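Local coordinates for EGF family domain-containing protein (Toxoplasma gondii, PDB 4Z80), which binds a peptide of its partner RON2L1 and probably acts at the moving junction through which the parasite invades host cells, at residues C255-L258 / S259-T263; A451-P454 / S455-I458. All blocks are in the same frame, centred on the assembly; numbering follows the deposited sequence.

Overall arrangement
Coming from the N terminus, the chain first reaches contact 1, in the helix 252-262, and only after strand 443-447 does it reach contact 2, in the loop that follows. The two lie in series, neither nested nor crossed. Each is local: contact 1 links successive turns of one helix, and contact 2 winds through two overlapping turns over five residues, so neither closes a long loop. Their centres are about 29 Å apart on opposite sides of the chain's centre. Around contact 1 lie strands 280-283 and 43-51, and its disulfides tie the helix to Cys289 of strand 289-291 and to Cys183; contact 2 sits by helix 378-387 and strand 443-447, its ends bonded to the 347-351 region.

Contact 1 (C255-L258 / S259-T263); sequences CSIL and SRCTT
In the buried alpha-helix 252-262, residues four apart meet across one turn, from Cys255 with Ser259 to Leu258 with Thr262, in a region that matches the apical membrane antigen family of the PAN clan. The helical hydrogen bonds are uneven: Ser259 N reaches Cys255 O by a weak bond, whereas Arg260 N approaches Ser256 O at 2.9 Å, nearly straight and in the carbonyl plane. Cys261 N then bonds to Ile257 O at 3.0 Å. Its side chain keeps to the same side of the helix, with Cys261 SG 3.3 Å from Ile257 O and 3.8 Å from Ile257 CG2, a methyl that chi1 of -71° sets anti to the backbone N and so carries along the helix to the sulfur. Two disulfides, Cys255 with Cys289 and Cys261 with Cys183, pin this helix at separate points to other parts of the chain. Other side chains bind parts of the chain outside the helix: the hydroxyl of Ser259 bonds to Leu278 O and Ser334 OG, while the extended Arg260 bonds Glu177 O through NE and makes a cation-pi contact with Trp30. One residue beyond Cys261, at Thr262, a side chain adds its own bond. Leu258 CD1 packs 4.0 Å from Thr262 CG2, while Thr262 OG1, held between its own N and carbonyl carbon (chi1 53°), donates to Leu258 O at 2.8 Å, tilted 24° from the carbonyl plane.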
ATOM      1  N   CYS A 255       1.101  -4.036  -8.558  1.00 14.71           N
ATOM      2  CA  CYS A 255       0.955  -4.444  -7.167  1.00 14.99           C
ATOM      3  C   CYS A 255      -0.428  -4.041  -6.642  1.00 14.49           C
ATOM      4  O   CYS A 255      -1.078  -4.816  -5.936  1.00 14.74           O
ATOM      5  CB  CYS A 255       2.078  -3.825  -6.333  1.00 17.56           C
ATOM      6  SG  CYS A 255       2.126  -4.357  -4.610  1.00 19.32           S
ATOM      7  N   SER A 256      -0.899  -2.845  -7.000  1.00 12.40           N
ATOM      8  CA  SER A 256      -2.241  -2.411  -6.585  1.00 13.10           C
ATOM      9  C   SER A 256      -3.331  -3.335  -7.152  1.00 13.96           C
ATOM     10  O   SER A 256      -4.356  -3.554  -6.503  1.00 13.84           O
ATOM     11  CB  SER A 256      -2.513  -0.954  -6.998  1.00 15.52           C
ATOM     12  OG  SER A 256      -2.823  -0.813  -8.381  1.00 14.54           O
ATOM     13  N   ILE A 257      -3.105  -3.891  -8.344  1.00 14.47           N
ATOM     14  CA  ILE A 257      -4.082  -4.789  -8.948  1.00 14.05           C
ATOM     15  C   ILE A 257      -4.216  -6.055  -8.107  1.00 10.48           C
ATOM     16  O   ILE A 257      -5.316  -6.589  -7.949  1.00 14.32           O
ATOM     17  CB  ILE A 257      -3.696  -5.158 -10.405  1.00 11.96           C
ATOM     18  CG1 ILE A 257      -3.895  -3.945 -11.325  1.00 15.92           C
ATOM     19  CG2 ILE A 257      -4.518  -6.361 -10.916  1.00 16.80           C
ATOM     20  CD1 ILE A 257      -3.404  -4.155 -12.760  1.00 19.07           C
ATOM     21  N   LEU A 258      -3.103  -6.552  -7.569  1.00 13.45           N
ATOM     22  CA  LEU A 258      -3.176  -7.713  -6.691  1.00 12.23           C
ATOM     23  C   LEU A 258      -4.123  -7.428  -5.526  1.00 13.74           C
ATOM     24  O   LEU A 258      -4.942  -8.265  -5.170  1.00 13.01           O
ATOM     25  CB  LEU A 258      -1.787  -8.111  -6.173  1.00 15.15           C
ATOM     26  CG  LEU A 258      -1.757  -9.334  -5.247  1.00 13.74           C
ATOM     27  CD1 LEU A 258      -2.302 -10.584  -5.950  1.00 17.10           C
ATOM     28  CD2 LEU A 258      -0.348  -9.587  -4.729  1.00 14.12           C
ATOM     29  N   SER A 259      -4.041  -6.231  -4.950  1.00 13.02           N
ATOM     30  CA  SER A 259      -4.968  -5.856  -3.885  1.00 12.02           C
ATOM     31  C   SER A 259      -6.410  -5.749  -4.359  1.00 12.49           C
ATOM     32  O   SER A 259      -7.319  -6.300  -3.742  1.00 14.64           O
ATOM     33  CB  SER A 259      -4.562  -4.523  -3.253  1.00 13.95           C
ATOM     34  OG  SER A 259      -5.662  -4.005  -2.508  1.00 13.67           O
ATOM     35  N   ARG A 260      -6.615  -5.024  -5.454  1.00 12.32           N
ATOM     36  CA  ARG A 260      -7.948  -4.824  -6.010  1.00 11.60           C
ATOM     37  C   ARG A 260      -8.697  -6.141  -6.151  1.00 12.18           C
ATOM     38  O   ARG A 260      -9.881  -6.252  -5.825  1.00 14.86           O
ATOM     39  CB  ARG A 260      -7.838  -4.145  -7.378  1.00 13.52           C
ATOM     40  CG  ARG A 260      -9.158  -3.990  -8.092  1.00 14.49           C
ATOM     41  CD  ARG A 260      -8.985  -3.369  -9.455  1.00 16.40           C
ATOM     42  NE  ARG A 260     -10.252  -3.320 -10.160  1.00 14.60           N
ATOM     43  CZ  ARG A 260     -10.407  -2.834 -11.388  1.00 16.62           C
ATOM     44  NH1 ARG A 260      -9.366  -2.370 -12.057  1.00 16.03           N
ATOM     45  NH2 ARG A 260     -11.612  -2.822 -11.943  1.00 17.94           N
ATOM     46  N   CYS A 261      -7.983  -7.148  -6.629  1.00 14.53           N
ATOM     47  CA  CYS A 261      -8.626  -8.377  -7.073  1.00 14.39           C
ATOM     48  C   CYS A 261      -8.828  -9.423  -5.980  1.00 18.92           C
ATOM     49  O   CYS A 261      -9.568 -10.385  -6.189  1.00 16.55           O
ATOM     50  CB  CYS A 261      -7.813  -9.001  -8.209  1.00 13.50           C
ATOM     51  SG  CYS A 261      -7.721  -7.986  -9.690  1.00 17.12           S
ATOM     52  N   THR A 262      -8.185  -9.256  -4.826  1.00 15.46           N
ATOM     53  CA  THR A 262      -8.178 -10.315  -3.812  1.00 12.83           C
ATOM     54  C   THR A 262      -9.026 -10.036  -2.567  1.00 13.82           C
ATOM     55  O   THR A 262      -9.024 -10.837  -1.640  1.00 14.70           O
ATOM     56  CB  THR A 262      -6.739 -10.627  -3.334  1.00 12.39           C
ATOM     57  OG1 THR A 262      -6.081  -9.422  -2.908  1.00 14.90           O
ATOM     58  CG2 THR A 262      -5.936 -11.272  -4.449  1.00 15.86           C
ATOM     59  N   THR A 263      -9.756  -8.922  -2.544  1.00 13.55           N
ATOM     60  CA  THR A 263     -10.644  -8.603  -1.428  1.00 12.84           C
ATOM     61  C   THR A 263     -11.503  -9.782  -0.968  1.00 14.71           C
ATOM     62  O   THR A 263     -11.570 -10.087   0.225  1.00 14.58           O
ATOM     63  CB  THR A 263     -11.569  -7.424  -1.809  1.00 12.82           C
ATOM     64  OG1 THR A 263     -10.788  -6.219  -1.876  1.00 14.60           O
ATOM     65  CG2 THR A 263     -12.724  -7.241  -0.817  1.00 15.93           C
TER

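Contact 2 (A451-P454 / S455-I458); sequences AVDP and SIAI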
ATOM      1  N   ALA A 451      11.162   9.542  -3.192  1.00 11.93           N
ATOM      2  CA  ALA A 451      12.147   9.000  -2.261  1.00 10.83           C
ATOM      3  C   ALA A 451      13.097  10.129  -1.826  1.00 11.28           C
ATOM      4  O   ALA A 451      13.185  11.168  -2.496  1.00 13.62           O
ATOM      5  CB  ALA A 451      12.911   7.849  -2.890  1.00 11.80           C
ATOM      6  N   VAL A 452      13.804   9.931  -0.715  1.00 12.23           N
ATOM      7  CA  VAL A 452      14.603  11.014  -0.133  1.00 11.54           C
ATOM      8  C   VAL A 452      16.112  10.802  -0.164  1.00 15.22           C
ATOM      9  O   VAL A 452      16.841  11.570   0.441  1.00 16.28           O
ATOM     10  CB  VAL A 452      14.189  11.293   1.341  1.00 12.00           C
ATOM     11  CG1 VAL A 452      12.711  11.633   1.416  1.00 14.17           C
ATOM     12  CG2 VAL A 452      14.511  10.121   2.260  1.00 11.42           C
ATOM     13  N   ASP A 453      16.589   9.785  -0.881  1.00 13.11           N
ATOM     14  CA  ASP A 453      18.028   9.565  -1.028  1.00 14.93           C
ATOM     15  C   ASP A 453      18.599  10.479  -2.111  1.00 15.18           C
ATOM     16  O   ASP A 453      18.309  10.298  -3.286  1.00 14.37           O
ATOM     17  CB  ASP A 453      18.305   8.103  -1.374  1.00 13.97           C
ATOM     18  CG  ASP A 453      19.789   7.758  -1.349  1.00 17.75           C
ATOM     19  OD1 ASP A 453      20.637   8.668  -1.190  1.00 15.63           O
ATOM     20  OD2 ASP A 453      20.103   6.560  -1.492  1.00 19.51           O
ATOM     21  N   PRO A 454      19.417  11.473  -1.727  1.00 13.52           N
ATOM     22  CA  PRO A 454      19.941  12.347  -2.778  1.00 12.64           C
ATOM     23  C   PRO A 454      20.883  11.622  -3.742  1.00 13.96           C
ATOM     24  O   PRO A 454      21.079  12.103  -4.859  1.00 13.25           O
ATOM     25  CB  PRO A 454      20.687  13.434  -1.988  1.00 14.91           C
ATOM     26  CG  PRO A 454      21.001  12.818  -0.685  1.00 18.61           C
ATOM     27  CD  PRO A 454      19.876  11.878  -0.385  1.00 14.70           C
ATOM     28  N   SER A 455      21.427  10.478  -3.336  1.00 13.71           N
ATOM     29  CA  SER A 455      22.432   9.798  -4.149  0.65 14.60           C
ATOM     30  C   SER A 455      21.826   9.066  -5.347  1.00 17.65           C
ATOM     31  O   SER A 455      22.556   8.648  -6.251  1.00 18.11           O
ATOM     32  CB  SER A 455      23.242   8.815  -3.296  0.65 16.86           C
ATOM     33  OG  SER A 455      22.500   7.650  -2.972  0.65 18.13           O
ATOM     34  N   ILE A 456      20.503   8.915  -5.372  1.00 12.76           N
ATOM     35  CA  ILE A 456      19.838   8.294  -6.523  1.00 13.28           C
ATOM     36  C   ILE A 456      19.201   9.327  -7.449  1.00 11.73           C
ATOM     37  O   ILE A 456      18.535   8.967  -8.423  1.00 14.32           O
ATOM     38  CB  ILE A 456      18.744   7.279  -6.098  1.00 14.17           C
ATOM     39  CG1 ILE A 456      17.536   7.970  -5.445  1.00 15.09           C
ATOM     40  CG2 ILE A 456      19.355   6.224  -5.167  1.00 17.74           C
ATOM     41  CD1 ILE A 456      16.404   7.018  -5.110  1.00 15.08           C
ATOM     42  N   ALA A 457      19.401  10.610  -7.160  1.00 11.82           N
ATOM     43  CA  ALA A 457      18.751  11.647  -7.940  1.00 12.30           C
ATOM     44  C   ALA A 457      19.132  11.567  -9.415  1.00 13.38           C
ATOM     45  O   ALA A 457      20.273  11.253  -9.766  1.00 14.52           O
ATOM     46  CB  ALA A 457      19.095  13.027  -7.389  1.00 13.55           C
ATOM     47  N   ILE A 458      18.165  11.863 -10.270  1.00 13.04           N
ATOM     48  CA  ILE A 458      18.407  11.913 -11.706  1.00 14.40           C
ATOM     49  C   ILE A 458      17.852  13.194 -12.322  1.00 16.01           C
ATOM     50  O   ILE A 458      17.254  14.028 -11.644  1.00 13.47           O
ATOM     51  CB  ILE A 458      17.804  10.685 -12.426  1.00 18.78           C
ATOM     52  CG1 ILE A 458      16.281  10.682 -12.307  1.00 18.66           C
ATOM     53  CG2 ILE A 458      18.395   9.401 -11.870  1.00 19.17           C
ATOM     54  CD1 ILE A 458      15.595   9.529 -13.070  1.00 20.74           C
TER
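From Asp453 to Ala457 the backbone turns tightly through a short 3-10 segment, with Ile456 N making a weak bond to Asp453 O at 3.3 Å and Ala457 N another bond to Pro454 O at 3.2 Å, well out of the carbonyl plane. The side chain of Asp453 reinforces the first of these bends. With its carboxylate swung anti to the backbone N (chi1 -172°), it accepts Ser455 N on OD1 at 2.9 Å, which makes an Asx turn. The hydroxyl of Ser455, in the conformer described, donates to the same Asp453 OD1 at 2.8 Å. Both donors approach from one face of the carboxylate, the amide 55° and the hydroxyl 38° out of its plane, so a single oxygen receives two bonds from one residue, which should restrain the carboxylate's rotation. Ile456 crosses Asp453 at about a right angle: its CG1 rests 3.3 Å from Asp453 O, and its CG2 lies 3.8 Å from Asp453 OD2. Beyond them Ile456 CD1 meets Ala451 CB at 4.2 Å, a light apolar touch between residues five apart. Backbone bonds of Ala451 to Arg347 and of Ile458 to Pro349 and Lys351 tether the two ends to the 347-351 region. Between those ends, Pro454 packs on Ala378 of helix 378-387 and on Met444 of strand 443-447, which Ala457 also touches.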